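Long-range contacts in 3-chlorocatechol 1,2-dioxygenase (Rhodococcus opacus, PDB 2BOY), which probably uses a ferric iron to open the ring of catechols between their two hydroxyl-bearing carbons, in the breakdown of chlorinated aromatic compounds: residues A[186-191]-A[218-223]; A[206-211]-A[226-231]; A[124-129]-A[162-167]. All coordinates share one frame; numbering follows the deposited sequence.

Interaction 1. Residues A[186-191]-A[218-223]. With FE (Fe (III) ion), chain I; BHO (benzhydroxamic acid), chain J.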
ATOM      1  N   ALA A 186       1.577  19.685   2.432  1.00 18.22           N
ATOM      2  CA  ALA A 186       0.513  18.966   1.756  1.00 18.39           C
ATOM      3  C   ALA A 186      -0.102  19.753   0.598  1.00 17.97           C
ATOM      4  O   ALA A 186      -1.234  19.480   0.219  1.00 18.90           O
ATOM      5  CB  ALA A 186      -0.561  18.611   2.783  1.00 18.71           C
ATOM      6  N   TRP A 187       0.621  20.728   0.039  1.00 17.10           N
ATOM      7  CA  TRP A 187       0.008  21.683  -0.905  1.00 18.26           C
ATOM      8  C   TRP A 187       0.282  21.350  -2.368  1.00 17.11           C
ATOM      9  O   TRP A 187       1.407  21.025  -2.715  1.00 17.59           O
ATOM     10  CB  TRP A 187       0.597  23.067  -0.701  1.00 19.58           C
ATOM     11  CG  TRP A 187       0.151  23.693   0.579  1.00 22.47           C
ATOM     12  CD1 TRP A 187       0.791  23.635   1.818  1.00 27.09           C
ATOM     13  CD2 TRP A 187      -1.031  24.464   0.774  1.00 27.29           C
ATOM     14  NE1 TRP A 187       0.072  24.353   2.748  1.00 25.48           N
ATOM     15  CE2 TRP A 187      -1.048  24.877   2.141  1.00 29.52           C
ATOM     16  CE3 TRP A 187      -2.091  24.867  -0.069  1.00 25.76           C
ATOM     17  CZ2 TRP A 187      -2.086  25.650   2.672  1.00 31.07           C
ATOM     18  CZ3 TRP A 187      -3.108  25.650   0.460  1.00 31.48           C
ATOM     19  CH2 TRP A 187      -3.106  26.021   1.822  1.00 32.31           C
ATOM     20  N   ARG A 188      -0.741  21.532  -3.195  1.00 17.63           N
ATOM     21  CA  ARG A 188      -0.577  21.684  -4.648  1.00 17.81           C
ATOM     22  C   ARG A 188      -0.700  23.193  -4.990  1.00 17.25           C
ATOM     23  O   ARG A 188      -1.587  23.870  -4.453  1.00 16.38           O
ATOM     24  CB  ARG A 188      -1.716  20.945  -5.373  1.00 16.05           C
ATOM     25  CG  ARG A 188      -1.781  19.448  -5.068  1.00 17.97           C
ATOM     26  CD  ARG A 188      -2.110  18.610  -6.331  1.00 18.16           C
ATOM     27  NE  ARG A 188      -1.081  18.891  -7.330  1.00 20.50           N
ATOM     28  CZ  ARG A 188      -1.289  19.083  -8.624  1.00 19.16           C
ATOM     29  NH1 ARG A 188      -2.523  19.019  -9.135  1.00 18.24           N
ATOM     30  NH2 ARG A 188      -0.247  19.399  -9.383  1.00 16.23           N
ATOM     31  N   PRO A 189       0.112  23.688  -5.927  1.00 16.69           N
ATOM     32  CA  PRO A 189      -0.040  25.069  -6.411  1.00 16.54           C
ATOM     33  C   PRO A 189      -1.371  25.129  -7.170  1.00 17.75           C
ATOM     34  O   PRO A 189      -1.906  24.053  -7.538  1.00 18.10           O
ATOM     35  CB  PRO A 189       1.131  25.246  -7.376  1.00 17.04           C
ATOM     36  CG  PRO A 189       1.355  23.860  -7.923  1.00 16.54           C
ATOM     37  CD  PRO A 189       1.164  22.949  -6.676  1.00 16.88           C
ATOM     38  N   ALA A 190      -1.903  26.329  -7.392  1.00 17.79           N
ATOM     39  CA  ALA A 190      -3.209  26.504  -8.086  1.00 16.65           C
ATOM     40  C   ALA A 190      -3.118  26.006  -9.500  1.00 17.75           C
ATOM     41  O   ALA A 190      -2.095  26.214 -10.116  1.00 18.13           O
ATOM     42  CB  ALA A 190      -3.574  27.984  -8.100  1.00 17.82           C
ATOM     43  N   HIS A 191      -4.179  25.379 -10.021  1.00 17.95           N
ATOM     44  CA  HIS A 191      -4.117  24.782 -11.374  1.00 17.76           C
ATOM     45  C   HIS A 191      -5.507  24.586 -12.006  1.00 16.92           C
ATOM     46  O   HIS A 191      -6.520  24.474 -11.300  1.00 16.88           O
ATOM     47  CB  HIS A 191      -3.386  23.414 -11.313  1.00 18.44           C
ATOM     48  CG  HIS A 191      -4.012  22.465 -10.345  1.00 16.85           C
ATOM     49  ND1 HIS A 191      -3.704  22.449  -9.006  1.00 17.57           N
ATOM     50  CD2 HIS A 191      -5.003  21.561 -10.519  1.00 15.35           C
ATOM     51  CE1 HIS A 191      -4.469  21.555  -8.395  1.00 15.71           C
ATOM     52  NE2 HIS A 191      -5.255  20.985  -9.301  1.00 14.14           N
ATOM     53  N   SER A 218       7.192  23.293  -5.171  1.00 24.96           N
ATOM     54  CA  SER A 218       7.118  22.277  -4.138  1.00 25.27           C
ATOM     55  C   SER A 218       5.726  21.630  -4.133  1.00 24.50           C
ATOM     56  O   SER A 218       5.068  21.511  -3.100  1.00 26.05           O
ATOM     57  CB  SER A 218       7.472  22.867  -2.757  1.00 26.19           C
ATOM     58  OG  SER A 218       6.935  24.163  -2.606  1.00 29.51           O
ATOM     59  N   ASP A 219       5.262  21.234  -5.310  1.00 21.80           N
ATOM     60  CA  ASP A 219       3.982  20.546  -5.447  1.00 19.39           C
ATOM     61  C   ASP A 219       4.077  19.240  -4.686  1.00 18.87           C
ATOM     62  O   ASP A 219       4.943  18.396  -4.990  1.00 17.50           O
ATOM     63  CB  ASP A 219       3.775  20.262  -6.927  1.00 19.95           C
ATOM     64  CG  ASP A 219       2.479  19.574  -7.237  1.00 18.55           C
ATOM     65  OD1 ASP A 219       1.579  19.382  -6.364  1.00 15.41           O
ATOM     66  OD2 ASP A 219       2.281  19.150  -8.397  1.00 19.17           O
ATOM     67  N   VAL A 220       3.200  19.061  -3.688  1.00 17.43           N
ATOM     68  CA  VAL A 220       3.135  17.755  -2.979  1.00 17.17           C
ATOM     69  C   VAL A 220       3.048  16.538  -3.980  1.00 16.55           C
ATOM     70  O   VAL A 220       3.581  15.435  -3.725  1.00 17.16           O
ATOM     71  CB  VAL A 220       1.947  17.707  -1.966  1.00 16.65           C
ATOM     72  CG1 VAL A 220       0.668  17.725  -2.699  1.00 15.70           C
ATOM     73  CG2 VAL A 220       2.044  16.437  -1.055  1.00 16.73           C
ATOM     74  N   ALA A 221       2.373  16.748  -5.100  1.00 16.30           N
ATOM     75  CA  ALA A 221       2.186  15.686  -6.099  1.00 16.06           C
ATOM     76  C   ALA A 221       3.293  15.606  -7.169  1.00 17.17           C
ATOM     77  O   ALA A 221       3.255  14.722  -8.020  1.00 16.26           O
ATOM     78  CB  ALA A 221       0.805  15.867  -6.782  1.00 16.69           C
ATOM     79  N   ASN A 222       4.243  16.539  -7.148  1.00 18.55           N
ATOM     80  CA  ASN A 222       5.375  16.513  -8.115  1.00 20.45           C
ATOM     81  C   ASN A 222       4.942  16.511  -9.575  1.00 20.14           C
ATOM     82  O   ASN A 222       5.579  15.864 -10.431  1.00 19.88           O
ATOM     83  CB  ASN A 222       6.299  15.321  -7.852  1.00 20.08           C
ATOM     84  CG  ASN A 222       7.165  15.533  -6.659  1.00 25.45           C
ATOM     85  OD1 ASN A 222       7.060  14.810  -5.653  1.00 29.36           O
ATOM     86  ND2 ASN A 222       8.032  16.540  -6.735  1.00 24.32           N
ATOM     87  N   ALA A 223       3.869  17.246  -9.860  1.00 19.00           N
ATOM     88  CA  ALA A 223       3.277  17.204 -11.191  1.00 19.06           C
ATOM     89  C   ALA A 223       3.450  18.510 -11.982  1.00 18.80           C
ATOM     90  O   ALA A 223       2.833  18.672 -13.051  1.00 18.02           O
ATOM     91  CB  ALA A 223       1.762  16.851 -11.081  1.00 19.35           C
TER
HETATM   92 FE    FE I1255      -6.482  19.430  -8.809  1.00 19.79          FE
HETATM   93  C1  BHO J1256      -4.741  16.308  -7.289  1.00 27.06           C
HETATM   94  C2  BHO J1256      -3.598  15.456  -7.675  1.00 23.55           C
HETATM   95  C3  BHO J1256      -3.108  14.534  -6.749  1.00 24.45           C
HETATM   96  C4  BHO J1256      -3.698  14.459  -5.477  1.00 23.54           C
HETATM   97  C5  BHO J1256      -4.763  15.271  -5.126  1.00 27.64           C
HETATM   98  C6  BHO J1256      -5.285  16.208  -6.019  1.00 29.03           C
HETATM   99  C   BHO J1256      -5.264  17.293  -8.286  1.00 29.90           C
HETATM  100  O1  BHO J1256      -4.491  17.702  -9.089  1.00 37.08           O
HETATM  101  N   BHO J1256      -6.485  17.786  -8.329  1.00 32.14           N
HETATM  102  O2  BHO J1256      -7.521  17.105  -8.264  1.00 37.54           O
HETATM  103  O   HOH W   1       3.597  21.140  -1.041  1.00 28.34           O
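Arg188 turns one edge of its guanidinium to the carboxylate of Asp219 and grips it side-on in a salt bridge. NE of Arg188 gives a nearly straight bond to OD1 of Asp219 (2.9 Å), NH2 of Arg188 another to OD2 of Asp219 (2.7 Å); both oxygens are met on their syn sides, the planes 30° apart. With CG anti to the backbone N (chi1 -179°), Asp219 carries its carboxylate out to Arg188. The backbone N of Ala221 reaches OD1 of Asp219 from above the carboxylate plane (3.0 Å), an Asx turn, while N of Ala223 meets OD2 of Asp219 from the face opposite NH2 of Arg188. Cutting Asp219 back to an alanine would probably leave NE of Arg188 without its mate and the guanidinium freer to swing.

In the iron site of this intradiol dioxygenase, NH1 of Arg188 lies beside O1 of the bound benzhydroxamic acid, at a doubtfully short separation, and over one face of the His191 ring, offset toward its rim. NE2 of His191 binds the ferric iron (2.0 Å), as do Tyr133 and His193; ND1 of His191 gives an in-plane hydrogen bond to O of Pro189 (2.8 Å), fixing the ring's rotation.

N of Val220 bonds to O of Trp187 (2.8 Å), and a water bridges that oxygen to O of Ser218. Branched Val220 lays CG1 against CG of Arg188, and small Ala221 brings CB near NE of Arg188.

Interaction 2. Residues A[206-211]-A[226-231]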
ATOM      1  N   THR A 206      -3.824  17.203 -19.064  1.00 16.55           N
ATOM      2  CA  THR A 206      -2.782  18.089 -18.600  1.00 15.57           C
ATOM      3  C   THR A 206      -3.327  19.049 -17.525  1.00 15.23           C
ATOM      4  O   THR A 206      -4.505  18.986 -17.168  1.00 14.87           O
ATOM      5  CB  THR A 206      -2.138  18.831 -19.830  1.00 16.56           C
ATOM      6  OG1 THR A 206      -0.918  19.486 -19.447  1.00 18.34           O
ATOM      7  CG2 THR A 206      -3.043  19.934 -20.434  1.00 19.33           C
ATOM      8  N   GLN A 207      -2.449  19.896 -17.020  1.00 15.57           N
ATOM      9  CA  GLN A 207      -2.807  20.875 -15.974  1.00 16.43           C
ATOM     10  C   GLN A 207      -2.070  22.138 -16.309  1.00 17.00           C
ATOM     11  O   GLN A 207      -0.944  22.073 -16.803  1.00 17.72           O
ATOM     12  CB  GLN A 207      -2.259  20.418 -14.634  1.00 16.13           C
ATOM     13  CG  GLN A 207      -2.971  19.193 -14.086  1.00 20.48           C
ATOM     14  CD  GLN A 207      -2.696  18.949 -12.630  1.00 19.91           C
ATOM     15  OE1 GLN A 207      -2.534  19.892 -11.842  1.00 20.25           O
ATOM     16  NE2 GLN A 207      -2.668  17.683 -12.257  1.00 20.57           N
ATOM     17  N   LEU A 208      -2.645  23.292 -15.974  1.00 16.90           N
ATOM     18  CA  LEU A 208      -1.889  24.539 -16.179  1.00 16.26           C
ATOM     19  C   LEU A 208      -1.825  25.267 -14.841  1.00 16.81           C
ATOM     20  O   LEU A 208      -2.806  25.293 -14.138  1.00 16.34           O
ATOM     21  CB  LEU A 208      -2.579  25.415 -17.244  1.00 15.65           C
ATOM     22  CG  LEU A 208      -2.623  24.730 -18.629  1.00 17.41           C
ATOM     23  CD1 LEU A 208      -3.504  25.485 -19.621  1.00 15.85           C
ATOM     24  CD2 LEU A 208      -1.201  24.537 -19.192  1.00 19.29           C
ATOM     25  N   TYR A 209      -0.664  25.807 -14.515  1.00 17.07           N
ATOM     26  CA  TYR A 209      -0.358  26.432 -13.229  1.00 17.37           C
ATOM     27  C   TYR A 209      -0.098  27.917 -13.468  1.00 18.69           C
ATOM     28  O   TYR A 209      -0.057  28.352 -14.605  1.00 20.42           O
ATOM     29  CB  TYR A 209       0.903  25.804 -12.671  1.00 16.15           C
ATOM     30  CG  TYR A 209       0.817  24.298 -12.536  1.00 16.64           C
ATOM     31  CD1 TYR A 209       1.298  23.464 -13.539  1.00 16.94           C
ATOM     32  CD2 TYR A 209       0.256  23.718 -11.388  1.00 17.12           C
ATOM     33  CE1 TYR A 209       1.200  22.085 -13.424  1.00 18.36           C
ATOM     34  CE2 TYR A 209       0.151  22.333 -11.264  1.00 17.79           C
ATOM     35  CZ  TYR A 209       0.630  21.533 -12.284  1.00 17.51           C
ATOM     36  OH  TYR A 209       0.556  20.163 -12.165  1.00 18.05           O
ATOM     37  N   PHE A 210       0.046  28.703 -12.409  1.00 21.12           N
ATOM     38  CA  PHE A 210       0.186  30.178 -12.528  1.00 22.77           C
ATOM     39  C   PHE A 210       1.592  30.546 -12.063  1.00 25.02           C
ATOM     40  O   PHE A 210       1.966  30.206 -10.938  1.00 25.14           O
ATOM     41  CB  PHE A 210      -0.902  30.835 -11.706  1.00 22.30           C
ATOM     42  CG  PHE A 210      -2.274  30.467 -12.160  1.00 23.72           C
ATOM     43  CD1 PHE A 210      -2.968  29.418 -11.572  1.00 24.90           C
ATOM     44  CD2 PHE A 210      -2.844  31.112 -13.256  1.00 24.41           C
ATOM     45  CE1 PHE A 210      -4.200  29.055 -12.037  1.00 22.19           C
ATOM     46  CE2 PHE A 210      -4.090  30.746 -13.720  1.00 25.02           C
ATOM     47  CZ  PHE A 210      -4.768  29.716 -13.109  1.00 24.33           C
ATOM     48  N   GLU A 211       2.375  31.137 -12.972  1.00 26.89           N
ATOM     49  CA  GLU A 211       3.793  31.511 -12.793  1.00 30.63           C
ATOM     50  C   GLU A 211       4.111  32.030 -11.394  1.00 32.49           C
ATOM     51  O   GLU A 211       5.063  31.620 -10.738  1.00 33.63           O
ATOM     52  CB  GLU A 211       4.086  32.685 -13.721  1.00 30.87           C
ATOM     53  CG  GLU A 211       5.210  32.425 -14.674  1.00 34.74           C
ATOM     54  CD  GLU A 211       5.138  33.346 -15.854  1.00 36.60           C
ATOM     55  OE1 GLU A 211       4.626  34.484 -15.706  1.00 36.71           O
ATOM     56  OE2 GLU A 211       5.577  32.907 -16.925  1.00 39.81           O
ATOM     57  N   PRO A 226       7.597  22.752 -16.552  1.00 18.63           N
ATOM     58  CA  PRO A 226       7.836  24.141 -16.909  1.00 18.16           C
ATOM     59  C   PRO A 226       6.990  24.591 -18.090  1.00 17.61           C
ATOM     60  O   PRO A 226       6.714  25.774 -18.156  1.00 18.81           O
ATOM     61  CB  PRO A 226       9.337  24.187 -17.250  1.00 18.34           C
ATOM     62  CG  PRO A 226       9.755  22.757 -17.526  1.00 19.28           C
ATOM     63  CD  PRO A 226       8.789  21.880 -16.737  1.00 19.32           C
ATOM     64  N   GLU A 227       6.638  23.700 -19.014  1.00 18.24           N
ATOM     65  CA  GLU A 227       5.801  24.073 -20.164  1.00 18.77           C
ATOM     66  C   GLU A 227       4.389  24.448 -19.763  1.00 18.83           C
ATOM     67  O   GLU A 227       3.680  25.041 -20.566  1.00 18.07           O
ATOM     68  CB  GLU A 227       5.707  22.936 -21.198  1.00 18.30           C
ATOM     69  CG  GLU A 227       7.057  22.456 -21.729  1.00 19.50           C
ATOM     70  CD  GLU A 227       7.774  21.438 -20.828  1.00 20.41           C
ATOM     71  OE1 GLU A 227       8.923  21.018 -21.187  1.00 21.51           O
ATOM     72  OE2 GLU A 227       7.237  21.065 -19.751  1.00 20.11           O
ATOM     73  N   LEU A 228       4.017  24.149 -18.510  1.00 18.80           N
ATOM     74  CA  LEU A 228       2.617  24.293 -18.039  1.00 17.48           C
ATOM     75  C   LEU A 228       2.393  25.514 -17.112  1.00 17.78           C
ATOM     76  O   LEU A 228       1.324  25.686 -16.526  1.00 18.09           O
ATOM     77  CB  LEU A 228       2.215  23.012 -17.289  1.00 16.40           C
ATOM     78  CG  LEU A 228       2.398  21.707 -18.117  1.00 17.32           C
ATOM     79  CD1 LEU A 228       2.100  20.488 -17.259  1.00 17.76           C
ATOM     80  CD2 LEU A 228       1.518  21.761 -19.400  1.00 17.89           C
ATOM     81  N   LEU A 229       3.399  26.359 -17.002  1.00 18.01           N
ATOM     82  CA  LEU A 229       3.274  27.577 -16.223  1.00 19.88           C
ATOM     83  C   LEU A 229       2.740  28.758 -17.060  1.00 20.98           C
ATOM     84  O   LEU A 229       3.316  29.115 -18.101  1.00 19.85           O
ATOM     85  CB  LEU A 229       4.603  27.903 -15.539  1.00 20.44           C
ATOM     86  CG  LEU A 229       5.064  26.852 -14.488  1.00 21.61           C
ATOM     87  CD1 LEU A 229       6.576  26.959 -14.307  1.00 19.73           C
ATOM     88  CD2 LEU A 229       4.345  27.132 -13.181  1.00 22.84           C
ATOM     89  N   LEU A 230       1.625  29.329 -16.614  1.00 19.23           N
ATOM     90  CA  LEU A 230       0.980  30.414 -17.341  1.00 21.05           C
ATOM     91  C   LEU A 230       1.432  31.750 -16.789  1.00 22.18           C
ATOM     92  O   LEU A 230       1.715  31.850 -15.593  1.00 22.25           O
ATOM     93  CB  LEU A 230      -0.530  30.360 -17.142  1.00 20.12           C
ATOM     94  CG  LEU A 230      -1.280  29.111 -17.620  1.00 21.74           C
ATOM     95  CD1 LEU A 230      -2.742  29.188 -17.167  1.00 23.28           C
ATOM     96  CD2 LEU A 230      -1.191  28.930 -19.135  1.00 22.22           C
ATOM     97  N   SER A 231       1.485  32.750 -17.662  1.00 23.21           N
ATOM     98  CA  SER A 231       1.663  34.146 -17.248  1.00 24.77           C
ATOM     99  C   SER A 231       0.318  34.851 -17.276  1.00 24.60           C
ATOM    100  O   SER A 231      -0.477  34.660 -18.189  1.00 24.83           O
ATOM    101  CB  SER A 231       2.642  34.857 -18.178  1.00 24.73           C
ATOM    102  OG  SER A 231       2.153  34.873 -19.503  1.00 30.53           O
TER
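Tyr209 is held through both its backbone groups: its N gives to O of Leu228 (2.8 Å), its O accepts from N of Leu230 (2.8 Å). N of Glu211 gives to O of Leu230 (2.8 Å), and the donors alternate between two strands running in the same direction.

Leucine suits this place because its branched, apolar side chain packs against Leu208, Phe210 and the Tyr209 ring. CD1 of Leu230 rests on CB of Leu208 (3.8 Å) and comes alongside CE2 of Phe210, the Leu230 and Phe210 side chains pointing the same way. With CG anti to its carbonyl carbon (chi1 -56°), Tyr209 swings its ring to where CD1 lies near CB of Leu228 (3.9 Å) and an edge meets O of Leu228. CB of Leu228 also presses on O of Gln207 (3.3 Å), a buried oxygen with no polar partner in the model. CD2 of Leu229 meets CB of Tyr209 (3.7 Å).

Phe105 and Tyr247 of neighbouring strands pack on Leu208 and Leu230, enclosing the greasy side. The polar ends of Gln207 and Tyr209 are instead held by Arg188, while OG1 of Thr206 bonds to Gln71.

Strands 204-210 and 229-236, joined by a long connection that ends in the 3-10 turn 226-228, form a parallel step within the mixed, curled beta sheet of the dioxygenase, one side packed with leucine and phenylalanine, the other turned to the ligand pocket through Gln207.

Interaction 3. Residues A[124-129]-A[162-167]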
ATOM      1  N   MET A 124     -12.855  20.707 -18.523  1.00 17.90           N
ATOM      2  CA  MET A 124     -11.972  21.442 -17.586  1.00 16.04           C
ATOM      3  C   MET A 124     -12.559  21.399 -16.195  1.00 15.28           C
ATOM      4  O   MET A 124     -13.768  21.465 -16.060  1.00 15.09           O
ATOM      5  CB  MET A 124     -11.800  22.881 -18.056  1.00 16.41           C
ATOM      6  CG  MET A 124     -10.577  23.629 -17.469  1.00 17.96           C
ATOM      7  SD  MET A 124     -10.803  24.324 -15.764  1.00 20.20           S
ATOM      8  CE  MET A 124     -11.252  26.038 -16.105  1.00 17.05           C
ATOM      9  N   TRP A 125     -11.721  21.150 -15.185  1.00 14.30           N
ATOM     10  CA  TRP A 125     -12.185  21.225 -13.801  1.00 15.35           C
ATOM     11  C   TRP A 125     -11.124  21.893 -12.973  1.00 16.30           C
ATOM     12  O   TRP A 125      -9.932  21.827 -13.290  1.00 16.23           O
ATOM     13  CB  TRP A 125     -12.605  19.842 -13.221  1.00 14.43           C
ATOM     14  CG  TRP A 125     -11.522  18.794 -13.051  1.00 15.66           C
ATOM     15  CD1 TRP A 125     -11.022  18.334 -11.871  1.00 16.10           C
ATOM     16  CD2 TRP A 125     -10.886  18.004 -14.090  1.00 15.61           C
ATOM     17  NE1 TRP A 125     -10.105  17.330 -12.093  1.00 16.61           N
ATOM     18  CE2 TRP A 125      -9.969  17.125 -13.443  1.00 16.85           C
ATOM     19  CE3 TRP A 125     -10.972  17.983 -15.500  1.00 15.45           C
ATOM     20  CZ2 TRP A 125      -9.128  16.224 -14.151  1.00 15.25           C
ATOM     21  CZ3 TRP A 125     -10.142  17.091 -16.216  1.00 15.78           C
ATOM     22  CH2 TRP A 125      -9.219  16.230 -15.535  1.00 16.43           C
ATOM     23  N   GLN A 126     -11.558  22.531 -11.892  1.00 16.12           N
ATOM     24  CA  GLN A 126     -10.651  23.290 -11.062  1.00 15.91           C
ATOM     25  C   GLN A 126     -11.336  23.425  -9.717  1.00 16.40           C
ATOM     26  O   GLN A 126     -12.551  23.236  -9.609  1.00 15.60           O
ATOM     27  CB  GLN A 126     -10.399  24.695 -11.661  1.00 15.32           C
ATOM     28  CG  GLN A 126     -11.687  25.603 -11.648  1.00 16.03           C
ATOM     29  CD  GLN A 126     -11.393  27.025 -12.026  1.00 18.87           C
ATOM     30  OE1 GLN A 126     -11.446  27.389 -13.198  1.00 17.30           O
ATOM     31  NE2 GLN A 126     -11.109  27.858 -11.020  1.00 17.78           N
ATOM     32  N   ALA A 127     -10.542  23.813  -8.730  1.00 16.85           N
ATOM     33  CA  ALA A 127     -11.032  24.145  -7.407  1.00 17.86           C
ATOM     34  C   ALA A 127     -11.538  25.577  -7.394  1.00 18.27           C
ATOM     35  O   ALA A 127     -11.217  26.367  -8.270  1.00 17.95           O
ATOM     36  CB  ALA A 127      -9.898  23.981  -6.386  1.00 17.39           C
ATOM     37  N   ASP A 128     -12.319  25.921  -6.361  1.00 18.52           N
ATOM     38  CA  ASP A 128     -12.809  27.272  -6.237  1.00 19.88           C
ATOM     39  C   ASP A 128     -11.768  28.135  -5.520  1.00 20.35           C
ATOM     40  O   ASP A 128     -10.644  27.689  -5.264  1.00 19.89           O
ATOM     41  CB  ASP A 128     -14.199  27.292  -5.521  1.00 19.66           C
ATOM     42  CG  ASP A 128     -14.108  26.998  -4.025  1.00 21.75           C
ATOM     43  OD1 ASP A 128     -13.010  26.769  -3.461  1.00 23.20           O
ATOM     44  OD2 ASP A 128     -15.131  26.948  -3.324  1.00 23.62           O
ATOM     45  N   ALA A 129     -12.131  29.394  -5.218  1.00 21.20           N
ATOM     46  CA  ALA A 129     -11.191  30.322  -4.595  1.00 21.57           C
ATOM     47  C   ALA A 129     -10.841  29.953  -3.147  1.00 21.52           C
ATOM     48  O   ALA A 129      -9.906  30.541  -2.567  1.00 22.05           O
ATOM     49  CB  ALA A 129     -11.726  31.826  -4.670  1.00 21.79           C
ATOM     50  N   ILE A 162     -12.623  31.903 -12.492  1.00 21.39           N
ATOM     51  CA  ILE A 162     -11.984  32.603 -11.396  1.00 23.62           C
ATOM     52  C   ILE A 162     -10.645  31.913 -11.189  1.00 22.69           C
ATOM     53  O   ILE A 162     -10.519  30.748 -11.548  1.00 23.40           O
ATOM     54  CB  ILE A 162     -12.959  32.567 -10.177  1.00 23.54           C
ATOM     55  CG1 ILE A 162     -13.814  33.848 -10.221  1.00 27.07           C
ATOM     56  CG2 ILE A 162     -12.248  32.418  -8.856  1.00 27.23           C
ATOM     57  CD1 ILE A 162     -15.211  33.688  -9.627  1.00 34.64           C
ATOM     58  N   VAL A 163      -9.627  32.632 -10.721  1.00 21.79           N
ATOM     59  CA  VAL A 163      -8.332  31.996 -10.405  1.00 21.19           C
ATOM     60  C   VAL A 163      -8.508  31.028  -9.248  1.00 21.14           C
ATOM     61  O   VAL A 163      -8.939  31.448  -8.163  1.00 20.29           O
ATOM     62  CB  VAL A 163      -7.223  33.046 -10.091  1.00 21.03           C
ATOM     63  CG1 VAL A 163      -5.883  32.364  -9.855  1.00 21.26           C
ATOM     64  CG2 VAL A 163      -7.095  34.046 -11.246  1.00 22.22           C
ATOM     65  N   PRO A 164      -8.193  29.726  -9.447  1.00 19.74           N
ATOM     66  CA  PRO A 164      -8.348  28.761  -8.362  1.00 19.49           C
ATOM     67  C   PRO A 164      -7.309  29.048  -7.280  1.00 19.57           C
ATOM     68  O   PRO A 164      -6.240  29.563  -7.586  1.00 19.04           O
ATOM     69  CB  PRO A 164      -8.034  27.377  -9.030  1.00 19.98           C
ATOM     70  CG  PRO A 164      -7.086  27.734 -10.199  1.00 19.24           C
ATOM     71  CD  PRO A 164      -7.584  29.132 -10.665  1.00 20.09           C
ATOM     72  N   ALA A 165      -7.638  28.726  -6.038  1.00 19.88           N
ATOM     73  CA  ALA A 165      -6.661  28.710  -4.953  1.00 20.88           C
ATOM     74  C   ALA A 165      -5.826  27.431  -5.000  1.00 21.20           C
ATOM     75  O   ALA A 165      -6.301  26.407  -5.463  1.00 19.38           O
ATOM     76  CB  ALA A 165      -7.384  28.781  -3.588  1.00 21.78           C
ATOM     77  N   PRO A 166      -4.618  27.484  -4.451  1.00 21.55           N
ATOM     78  CA  PRO A 166      -3.894  26.264  -4.114  1.00 22.65           C
ATOM     79  C   PRO A 166      -4.719  25.425  -3.138  1.00 24.27           C
ATOM     80  O   PRO A 166      -5.582  25.956  -2.449  1.00 25.19           O
ATOM     81  CB  PRO A 166      -2.650  26.770  -3.376  1.00 23.07           C
ATOM     82  CG  PRO A 166      -2.511  28.198  -3.709  1.00 21.96           C
ATOM     83  CD  PRO A 166      -3.863  28.712  -4.114  1.00 21.77           C
ATOM     84  N   TYR A 167      -4.411  24.120  -3.108  0.50 23.83           N
ATOM     85  CA  TYR A 167      -5.171  23.030  -2.466  0.50 24.75           C
ATOM     86  C   TYR A 167      -4.238  22.359  -1.421  0.50 24.55           C
ATOM     87  O   TYR A 167      -3.086  22.093  -1.768  0.50 23.88           O
ATOM     88  CB  TYR A 167      -5.537  21.994  -3.582  0.50 24.14           C
ATOM     89  CG  TYR A 167      -6.333  20.769  -3.123  0.50 24.08           C
ATOM     90  CD1 TYR A 167      -5.719  19.515  -2.934  0.50 23.38           C
ATOM     91  CD2 TYR A 167      -7.703  20.860  -2.895  0.50 23.04           C
ATOM     92  CE1 TYR A 167      -6.466  18.397  -2.491  0.50 21.30           C
ATOM     93  CE2 TYR A 167      -8.448  19.754  -2.470  0.50 23.19           C
ATOM     94  CZ  TYR A 167      -7.824  18.538  -2.250  0.50 22.27           C
ATOM     95  OH  TYR A 167      -8.582  17.464  -1.815  0.50 22.43           O
TER
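Gln126 and Ile162 begin a contact between two irregular pieces of chain, the segment leaving strand 121-125 and the loop that follows strand 156-162, whose touching parts run 83° apart. With no strand pairing between them, the crossing is held by one side-chain bond, one backbone bond and packing of proline, isoleucine and alanine.

The amide of Gln126 does most of the work. Its NE2 gives an almost perfectly straight bond to O of Ile162 (3.0 Å), and its other N-H goes back to O of Ala127 (3.1 Å), the next residue of its own chain; both acceptors lie in the amide plane. CG of Gln126 sits between its backbone N and carbonyl carbon (chi1 66°), and from there the extended chain carries the amide across to Ile162. The side chain crosses that of Pro164 at about a right angle, with NE2 of Gln126 3.7 Å from CB of Pro164. That same CB touches O of Ala127 (3.4 Å).

Beyond the glutamine, N of Ala165 bonds to O of Asp128 (3.3 Å), the donor standing above the carbonyl plane. Alanines fit here because the backbones come close: CB of Ala165 lies 3.2 Å from O of Ala129, and CB of Ala129 faces CG2 of Ile162. The side chain of Asp128 starts away from the other segment; its OD1 accepts from the backbone N atoms of Ala130 and Glu132.

Because OE1 of Gln126 is engaged by Thr161 while NE2 serves two carbonyls, the amide is unlikely to flip, since that would set its oxygen against two carbonyl oxygens, and a neutral group settles buried backbone oxygens without bringing in a charge.

How the interactions relate
Each contact has at least one segment on the same mixed, curled sheet of the dioxygenase domain, and their centres lie 12 to 13 Å apart. Interaction 3 closes along the chain before the other two open; interactions 1 and 2 then interleave, since 206-211 lies between the two segments of interaction 1 and 218-223 between those of interaction 2. Strand 187-197 stands between strands 121-125 and 204-210, so interaction 1 has a neighbour on each side. NH1 of its Arg188 probably gives a hydrogen bond to OE1 of Gln207 of interaction 2, and its backbone pairs with Tyr167 of interaction 3, while Phe210 touches Pro164. Residues around the ferric iron are thus tied, through adjacent strands, to loops far apart along the chain.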